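Long-range contact in beta-fructofuranosidase (Arthrobacter, PDB 3WPU), which belongs to the levansucrase/invertase family, whose catalytic domain is a five-bladed beta-propeller: residues V222-Q234 with K316-L328. Residues are numbered along the deposited sequence; the frame is centred on the assembly and turned at random.
Sequences VTDLLQADGTYYQ and KQLTEWEFLPPIL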
ATOM      1  N   VAL A 222     -11.120   2.406  19.890  1.00 12.26           N
ATOM      2  CA  VAL A 222     -10.617   1.466  18.870  1.00 11.87           C
ATOM      3  C   VAL A 222     -11.445   0.182  18.901  1.00 12.22           C
ATOM      4  O   VAL A 222     -11.638  -0.406  19.972  1.00 12.03           O
ATOM      5  CB  VAL A 222      -9.131   1.154  19.086  1.00 12.18           C
ATOM      6  CG1 VAL A 222      -8.643   0.163  18.042  1.00 12.27           C
ATOM      7  CG2 VAL A 222      -8.325   2.441  19.054  1.00 12.04           C
ATOM      8  N   THR A 223     -11.925  -0.240  17.729  1.00 12.10           N
ATOM      9  CA  THR A 223     -12.689  -1.465  17.581  1.00 12.33           C
ATOM     10  C   THR A 223     -11.829  -2.551  16.956  1.00 11.61           C
ATOM     11  O   THR A 223     -11.218  -2.336  15.910  1.00 11.70           O
ATOM     12  CB  THR A 223     -13.912  -1.229  16.701  1.00 12.91           C
ATOM     13  OG1 THR A 223     -14.689  -0.149  17.237  1.00 14.04           O
ATOM     14  CG2 THR A 223     -14.777  -2.496  16.618  1.00 13.23           C
ATOM     15  N   ASP A 224     -11.808  -3.716  17.585  1.00 11.37           N
ATOM     16  CA  ASP A 224     -11.015  -4.860  17.131  1.00 11.53           C
ATOM     17  C   ASP A 224     -11.826  -5.568  16.053  1.00 11.76           C
ATOM     18  O   ASP A 224     -12.936  -6.041  16.328  1.00 13.26           O
ATOM     19  CB  ASP A 224     -10.766  -5.757  18.356  1.00 12.20           C
ATOM     20  CG  ASP A 224      -9.856  -6.932  18.086  1.00 12.78           C
ATOM     21  OD1 ASP A 224      -9.457  -7.172  16.928  1.00 13.18           O
ATOM     22  OD2 ASP A 224      -9.590  -7.647  19.076  1.00 13.57           O
ATOM     23  N   LEU A 225     -11.316  -5.624  14.826  1.00 10.71           N
ATOM     24  CA  LEU A 225     -12.102  -6.200  13.713  1.00 10.70           C
ATOM     25  C   LEU A 225     -11.753  -7.639  13.387  1.00 10.92           C
ATOM     26  O   LEU A 225     -12.660  -8.486  13.242  1.00 10.78           O
ATOM     27  CB  LEU A 225     -11.934  -5.350  12.456  1.00 10.77           C
ATOM     28  CG  LEU A 225     -12.204  -3.842  12.590  1.00 10.56           C
ATOM     29  CD1 LEU A 225     -11.912  -3.177  11.266  1.00 10.90           C
ATOM     30  CD2 LEU A 225     -13.642  -3.541  13.025  1.00 11.07           C
ATOM     31  N   LEU A 226     -10.457  -7.917  13.237  1.00 10.27           N
ATOM     32  CA  LEU A 226      -9.975  -9.208  12.781  1.00 10.88           C
ATOM     33  C   LEU A 226      -8.624  -9.570  13.317  1.00 11.64           C
ATOM     34  O   LEU A 226      -7.770  -8.700  13.507  1.00 10.99           O
ATOM     35  CB  LEU A 226      -9.862  -9.246  11.226  1.00 11.28           C
ATOM     36  CG  LEU A 226     -11.106  -8.988  10.404  1.00 11.50           C
ATOM     37  CD1 LEU A 226     -10.754  -8.719   8.946  1.00 11.54           C
ATOM     38  CD2 LEU A 226     -12.059 -10.171  10.499  1.00 11.59           C
ATOM     39  N   GLN A 227      -8.459 -10.849  13.613  1.00 12.36           N
ATOM     40  CA  GLN A 227      -7.153 -11.415  13.948  1.00 13.66           C
ATOM     41  C   GLN A 227      -7.024 -12.749  13.221  1.00 12.20           C
ATOM     42  O   GLN A 227      -8.023 -13.412  12.926  1.00 11.07           O
ATOM     43  CB  GLN A 227      -6.969 -11.568  15.448  1.00 16.21           C
ATOM     44  CG  GLN A 227      -7.838 -12.565  16.125  1.00 18.77           C
ATOM     45  CD  GLN A 227      -7.734 -12.443  17.645  1.00 21.96           C
ATOM     46  OE1 GLN A 227      -8.216 -11.479  18.237  1.00 25.02           O
ATOM     47  NE2 GLN A 227      -7.093 -13.403  18.263  1.00 24.39           N
ATOM     48  N   ALA A 228      -5.800 -13.141  12.929  1.00 12.12           N
ATOM     49  CA  ALA A 228      -5.546 -14.376  12.184  1.00 11.66           C
ATOM     50  C   ALA A 228      -6.279 -15.577  12.794  1.00 12.24           C
ATOM     51  O   ALA A 228      -6.276 -15.771  14.021  1.00 13.06           O
ATOM     52  CB  ALA A 228      -4.050 -14.647  12.119  1.00 11.26           C
ATOM     53  N   ASP A 229      -6.916 -16.360  11.931  1.00 12.75           N
ATOM     54  CA  ASP A 229      -7.822 -17.428  12.357  1.00 12.71           C
ATOM     55  C   ASP A 229      -7.214 -18.837  12.380  1.00 12.74           C
ATOM     56  O   ASP A 229      -7.633 -19.692  13.185  1.00 14.51           O
ATOM     57  CB  ASP A 229      -9.016 -17.466  11.418  1.00 12.51           C
ATOM     58  CG  ASP A 229      -8.622 -17.848  10.002  1.00 12.65           C
ATOM     59  OD1 ASP A 229      -7.757 -17.179   9.406  1.00 12.54           O
ATOM     60  OD2 ASP A 229      -9.137 -18.862   9.483  1.00 12.85           O
ATOM     61  N   GLY A 230      -6.302 -19.117  11.455  1.00 12.28           N
ATOM     62  CA  GLY A 230      -5.579 -20.383  11.439  1.00 12.65           C
ATOM     63  C   GLY A 230      -6.100 -21.398  10.458  1.00 12.72           C
ATOM     64  O   GLY A 230      -5.506 -22.464  10.318  1.00 13.32           O
ATOM     65  N   THR A 231      -7.229 -21.091   9.811  1.00 13.27           N
ATOM     66  CA  THR A 231      -7.722 -21.892   8.693  1.00 13.08           C
ATOM     67  C   THR A 231      -7.410 -21.239   7.350  1.00 12.35           C
ATOM     68  O   THR A 231      -6.962 -21.918   6.428  1.00 12.95           O
ATOM     69  CB  THR A 231      -9.238 -22.142   8.834  1.00 13.98           C
ATOM     70  OG1 THR A 231      -9.467 -22.873  10.039  1.00 16.11           O
ATOM     71  CG2 THR A 231      -9.761 -22.957   7.677  1.00 14.64           C
ATOM     72  N   TYR A 232      -7.625 -19.926   7.248  1.00 11.59           N
ATOM     73  CA  TYR A 232      -7.271 -19.163   6.055  1.00 11.17           C
ATOM     74  C   TYR A 232      -5.963 -18.379   6.236  1.00 10.71           C
ATOM     75  O   TYR A 232      -5.168 -18.304   5.315  1.00 10.98           O
ATOM     76  CB  TYR A 232      -8.376 -18.167   5.716  1.00 11.49           C
ATOM     77  CG  TYR A 232      -9.724 -18.800   5.394  1.00 12.10           C
ATOM     78  CD1 TYR A 232      -9.822 -19.898   4.560  1.00 12.54           C
ATOM     79  CD2 TYR A 232     -10.870 -18.247   5.874  1.00 13.27           C
ATOM     80  CE1 TYR A 232     -11.049 -20.448   4.247  1.00 13.44           C
ATOM     81  CE2 TYR A 232     -12.101 -18.796   5.566  1.00 13.73           C
ATOM     82  CZ  TYR A 232     -12.169 -19.899   4.754  1.00 13.13           C
ATOM     83  OH  TYR A 232     -13.417 -20.464   4.422  1.00 14.97           O
ATOM     84  N   TYR A 233      -5.800 -17.771   7.402  1.00  9.98           N
ATOM     85  CA  TYR A 233      -4.649 -16.880   7.659  1.00  9.98           C
ATOM     86  C   TYR A 233      -3.864 -17.425   8.822  1.00 10.40           C
ATOM     87  O   TYR A 233      -4.422 -17.757   9.883  1.00 10.62           O
ATOM     88  CB  TYR A 233      -5.133 -15.420   7.833  1.00 10.03           C
ATOM     89  CG  TYR A 233      -5.996 -15.062   6.685  1.00 10.01           C
ATOM     90  CD1 TYR A 233      -5.468 -14.936   5.409  1.00 10.21           C
ATOM     91  CD2 TYR A 233      -7.382 -15.010   6.826  1.00 10.22           C
ATOM     92  CE1 TYR A 233      -6.251 -14.679   4.316  1.00 10.48           C
ATOM     93  CE2 TYR A 233      -8.187 -14.755   5.742  1.00 10.10           C
ATOM     94  CZ  TYR A 233      -7.642 -14.627   4.483  1.00 10.36           C
ATOM     95  OH  TYR A 233      -8.436 -14.440   3.382  1.00 10.42           O
ATOM     96  N   GLN A 234      -2.553 -17.556   8.595  1.00 10.45           N
ATOM     97  CA  GLN A 234      -1.632 -18.143   9.552  1.00 11.08           C
ATOM     98  C   GLN A 234      -1.600 -17.381  10.888  1.00 11.24           C
ATOM     99  O   GLN A 234      -1.668 -16.157  10.913  1.00 10.77           O
ATOM    100  CB  GLN A 234      -0.230 -18.136   8.953  1.00 11.63           C
ATOM    101  CG  GLN A 234       0.746 -19.046   9.663  1.00 11.90           C
ATOM    102  CD  GLN A 234       2.153 -18.927   9.114  1.00 12.54           C
ATOM    103  OE1 GLN A 234       2.682 -17.829   9.010  1.00 12.34           O
ATOM    104  NE2 GLN A 234       2.762 -20.073   8.740  1.00 12.86           N
ATOM    105  N   LYS A 316     -23.295  -1.848   8.270  1.00 19.87           N
ATOM    106  CA  LYS A 316     -23.044  -0.594   7.551  1.00 22.43           C
ATOM    107  C   LYS A 316     -21.969   0.247   8.222  1.00 19.92           C
ATOM    108  O   LYS A 316     -21.281   1.011   7.545  1.00 19.31           O
ATOM    109  CB  LYS A 316     -24.315   0.238   7.439  1.00 25.79           C
ATOM    110  CG  LYS A 316     -25.407  -0.448   6.640  1.00 30.82           C
ATOM    111  CD  LYS A 316     -26.454   0.545   6.154  1.00 35.10           C
ATOM    112  CE  LYS A 316     -27.482  -0.129   5.255  1.00 37.39           C
ATOM    113  NZ  LYS A 316     -26.861  -0.887   4.125  1.00 38.87           N
ATOM    114  N   GLN A 317     -21.815   0.084   9.537  1.00 19.87           N
ATOM    115  CA  GLN A 317     -20.827   0.866  10.315  1.00 19.53           C
ATOM    116  C   GLN A 317     -19.431   0.352  10.110  1.00 17.40           C
ATOM    117  O   GLN A 317     -18.486   0.979  10.592  1.00 16.64           O
ATOM    118  CB  GLN A 317     -21.083   0.835  11.836  1.00 22.04           C
ATOM    119  CG  GLN A 317     -22.517   1.037  12.279  1.00 24.40           C
ATOM    120  CD  GLN A 317     -23.258  -0.283  12.338  1.00 26.96           C
ATOM    121  OE1 GLN A 317     -23.790  -0.735  11.345  1.00 27.78           O
ATOM    122  NE2 GLN A 317     -23.270  -0.915  13.511  1.00 30.31           N
ATOM    123  N   LEU A 318     -19.299  -0.796   9.453  1.00 15.68           N
ATOM    124  CA  LEU A 318     -17.995  -1.422   9.215  1.00 15.06           C
ATOM    125  C   LEU A 318     -17.255  -1.811  10.497  1.00 14.60           C
ATOM    126  O   LEU A 318     -16.011  -1.844  10.536  1.00 13.34           O
ATOM    127  CB  LEU A 318     -17.130  -0.528   8.320  1.00 15.01           C
ATOM    128  CG  LEU A 318     -17.780   0.014   7.039  1.00 15.15           C
ATOM    129  CD1 LEU A 318     -16.748   0.777   6.233  1.00 15.59           C
ATOM    130  CD2 LEU A 318     -18.406  -1.082   6.181  1.00 15.12           C
ATOM    131  N   THR A 319     -18.001  -2.121  11.553  1.00 14.67           N
ATOM    132  CA  THR A 319     -17.425  -2.563  12.822  1.00 14.27           C
ATOM    133  C   THR A 319     -17.418  -4.084  13.026  1.00 14.48           C
ATOM    134  O   THR A 319     -16.881  -4.564  14.020  1.00 15.63           O
ATOM    135  CB  THR A 319     -18.186  -1.934  13.994  1.00 14.22           C
ATOM    136  OG1 THR A 319     -19.580  -2.286  13.872  1.00 14.05           O
ATOM    137  CG2 THR A 319     -18.062  -0.468  13.963  1.00 14.57           C
ATOM    138  N   GLU A 320     -18.029  -4.840  12.106  1.00 15.28           N
ATOM    139  CA  GLU A 320     -18.054  -6.302  12.163  1.00 14.88           C
ATOM    140  C   GLU A 320     -17.718  -6.833  10.777  1.00 13.28           C
ATOM    141  O   GLU A 320     -18.270  -6.358   9.808  1.00 11.88           O
ATOM    142  CB  GLU A 320     -19.441  -6.802  12.566  1.00 17.40           C
ATOM    143  CG  GLU A 320     -19.766  -6.451  14.008  1.00 20.02           C
ATOM    144  CD  GLU A 320     -21.160  -6.854  14.426  1.00 24.93           C
ATOM    145  OE1 GLU A 320     -21.553  -6.481  15.551  1.00 27.99           O
ATOM    146  OE2 GLU A 320     -21.864  -7.523  13.639  1.00 28.89           O
ATOM    147  N   TRP A 321     -16.815  -7.810  10.729  1.00 11.90           N
ATOM    148  CA  TRP A 321     -16.266  -8.362   9.497  1.00 11.63           C
ATOM    149  C   TRP A 321     -16.244  -9.881   9.595  1.00 12.24           C
ATOM    150  O   TRP A 321     -16.161 -10.446  10.708  1.00 12.39           O
ATOM    151  CB  TRP A 321     -14.826  -7.822   9.286  1.00 11.13           C
ATOM    152  CG  TRP A 321     -14.819  -6.358   8.964  1.00 10.24           C
ATOM    153  CD1 TRP A 321     -14.975  -5.329   9.842  1.00  9.93           C
ATOM    154  CD2 TRP A 321     -14.695  -5.758   7.675  1.00  9.87           C
ATOM    155  NE1 TRP A 321     -14.975  -4.142   9.201  1.00  9.46           N
ATOM    156  CE2 TRP A 321     -14.797  -4.361   7.859  1.00  9.38           C
ATOM    157  CE3 TRP A 321     -14.524  -6.261   6.381  1.00  9.82           C
ATOM    158  CZ2 TRP A 321     -14.709  -3.464   6.815  1.00  9.39           C
ATOM    159  CZ3 TRP A 321     -14.454  -5.345   5.325  1.00  9.95           C
ATOM    160  CH2 TRP A 321     -14.525  -3.967   5.559  1.00  9.75           C
ATOM    161  N   GLU A 322     -16.314 -10.533   8.440  1.00 12.71           N
ATOM    162  CA  GLU A 322     -16.111 -11.973   8.332  1.00 13.70           C
ATOM    163  C   GLU A 322     -14.964 -12.200   7.349  1.00 12.54           C
ATOM    164  O   GLU A 322     -14.883 -11.558   6.295  1.00 12.16           O
ATOM    165  CB  GLU A 322     -17.375 -12.733   7.877  1.00 16.94           C
ATOM    166  CG  GLU A 322     -17.785 -12.465   6.472  1.00 18.35           C
ATOM    167  CD  GLU A 322     -19.079 -13.166   6.080  1.00 20.55           C
ATOM    168  OE1 GLU A 322     -19.346 -13.195   4.874  1.00 21.15           O
ATOM    169  OE2 GLU A 322     -19.834 -13.610   6.973  1.00 22.94           O
ATOM    170  N   PHE A 323     -14.083 -13.107   7.709  1.00 11.86           N
ATOM    171  CA  PHE A 323     -13.058 -13.564   6.804  1.00 11.68           C
ATOM    172  C   PHE A 323     -13.696 -14.302   5.641  1.00 11.19           C
ATOM    173  O   PHE A 323     -14.734 -14.983   5.800  1.00 11.70           O
ATOM    174  CB  PHE A 323     -12.105 -14.539   7.486  1.00 11.75           C
ATOM    175  CG  PHE A 323     -11.056 -13.895   8.354  1.00 11.57           C
ATOM    176  CD1 PHE A 323     -10.222 -12.944   7.840  1.00 11.82           C
ATOM    177  CD2 PHE A 323     -10.891 -14.298   9.660  1.00 11.43           C
ATOM    178  CE1 PHE A 323      -9.228 -12.375   8.620  1.00 11.61           C
ATOM    179  CE2 PHE A 323      -9.909 -13.742  10.464  1.00 12.05           C
ATOM    180  CZ  PHE A 323      -9.080 -12.781   9.941  1.00 11.55           C
ATOM    181  N   LEU A 324     -13.087 -14.148   4.482  1.00 10.50           N
ATOM    182  CA  LEU A 324     -13.350 -14.969   3.312  1.00 10.84           C
ATOM    183  C   LEU A 324     -12.041 -15.652   2.910  1.00 10.41           C
ATOM    184  O   LEU A 324     -10.961 -15.292   3.430  1.00  9.97           O
ATOM    185  CB  LEU A 324     -13.908 -14.113   2.174  1.00 11.60           C
ATOM    186  CG  LEU A 324     -15.245 -13.428   2.461  1.00 11.95           C
ATOM    187  CD1 LEU A 324     -15.671 -12.504   1.336  1.00 12.54           C
ATOM    188  CD2 LEU A 324     -16.349 -14.446   2.741  1.00 12.23           C
ATOM    189  N   PRO A 325     -12.104 -16.636   1.998  1.00  9.77           N
ATOM    190  CA  PRO A 325     -10.847 -17.357   1.678  1.00 10.00           C
ATOM    191  C   PRO A 325      -9.802 -16.430   1.012  1.00  9.33           C
ATOM    192  O   PRO A 325     -10.141 -15.416   0.419  1.00  8.63           O
ATOM    193  CB  PRO A 325     -11.328 -18.491   0.761  1.00  9.93           C
ATOM    194  CG  PRO A 325     -12.772 -18.716   1.195  1.00 10.02           C
ATOM    195  CD  PRO A 325     -13.293 -17.333   1.451  1.00 10.29           C
ATOM    196  N   PRO A 326      -8.504 -16.748   1.146  1.00 10.12           N
ATOM    197  CA  PRO A 326      -7.537 -15.877   0.493  1.00 10.02           C
ATOM    198  C   PRO A 326      -7.737 -15.748  -1.019  1.00 10.16           C
ATOM    199  O   PRO A 326      -8.181 -16.708  -1.696  1.00 10.18           O
ATOM    200  CB  PRO A 326      -6.175 -16.559   0.782  1.00 10.17           C
ATOM    201  CG  PRO A 326      -6.424 -17.591   1.817  1.00 10.68           C
ATOM    202  CD  PRO A 326      -7.891 -17.945   1.748  1.00 10.31           C
ATOM    203  N   ILE A 327      -7.468 -14.575  -1.553  1.00  9.71           N
ATOM    204  CA  ILE A 327      -7.580 -14.373  -3.020  1.00  9.64           C
ATOM    205  C   ILE A 327      -6.311 -14.629  -3.808  1.00 10.31           C
ATOM    206  O   ILE A 327      -6.383 -14.887  -5.022  1.00 11.30           O
ATOM    207  CB  ILE A 327      -8.183 -12.998  -3.411  1.00  9.37           C
ATOM    208  CG1 ILE A 327      -7.394 -11.833  -2.783  1.00  9.56           C
ATOM    209  CG2 ILE A 327      -9.647 -12.915  -2.993  1.00  9.61           C
ATOM    210  CD1 ILE A 327      -7.785 -10.468  -3.317  1.00  9.87           C
ATOM    211  N   LEU A 328      -5.148 -14.531  -3.161  1.00 10.16           N
ATOM    212  CA  LEU A 328      -3.877 -14.833  -3.811  1.00 10.44           C
ATOM    213  C   LEU A 328      -2.943 -15.489  -2.796  1.00  9.98           C
ATOM    214  O   LEU A 328      -2.928 -15.102  -1.611  1.00  9.95           O
ATOM    215  CB  LEU A 328      -3.239 -13.558  -4.347  1.00 10.95           C
ATOM    216  CG  LEU A 328      -1.924 -13.734  -5.116  1.00 11.52           C
ATOM    217  CD1 LEU A 328      -2.187 -14.240  -6.528  1.00 11.86           C
ATOM    218  CD2 LEU A 328      -1.074 -12.468  -5.117  1.00 12.62           C
TER
HETATM  219  O   HOH W   1     -15.617  -6.536  15.584  1.00 27.55           O
HETATM  220  O   HOH W   2     -15.294  -8.202  13.208  1.00 14.39           O
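The ring of F323 is clamped on both faces and at its edge by 222-234. L226 CD2 sits over the centre of one face in a CH-pi contact, 4.0 Å from the F323 centroid. Toward the rim of the opposite face lie Y233 CD2 and D229 OD1, and Q227 O approaches F323 CE2 at the edge, 3.1 Å away, where the aromatic hydrogens are slightly positive. A flat, wide side chain suits this slot; with CG anti to its carbonyl carbon (chi1 -79°), it reaches across to the 222-234 segment. The Y233 ring meets it obliquely, planes 46° apart, and carries its hydroxyl on to L324: Y233 OH donates to L324 O at 2.7 Å, and accepts from L310 N, so this buried oxygen is held twice. Y232 lays one ring face over P325 in a CH-pi contact, P325 CA lying 3.9 Å from the ring centroid while P325 CG runs alongside the hydroxyl end. D229 shapes this turn: its OD2 accepts from T231 N (an Asx turn) and Y232 N, while OD1 takes Y233 N, fixing the backbone of both tyrosines. At the other end, L225 CD1 packs obliquely on W321 NE1 (3.8 Å), whose N-H goes to L318 O. The strands run nearly parallel, 20° apart, yet 7.2 Å between axes, and water fills in: one joins D224 O and T319 O, another L225 O and W321 N. Strand 213-226 pairs with strand 197-210, strand 321-331 with strands 305-313 and 26-27, so the contact joins two different sheets, probably neighbouring propeller blades; F263 of strand 260-266 meets Y233 edge-to-face.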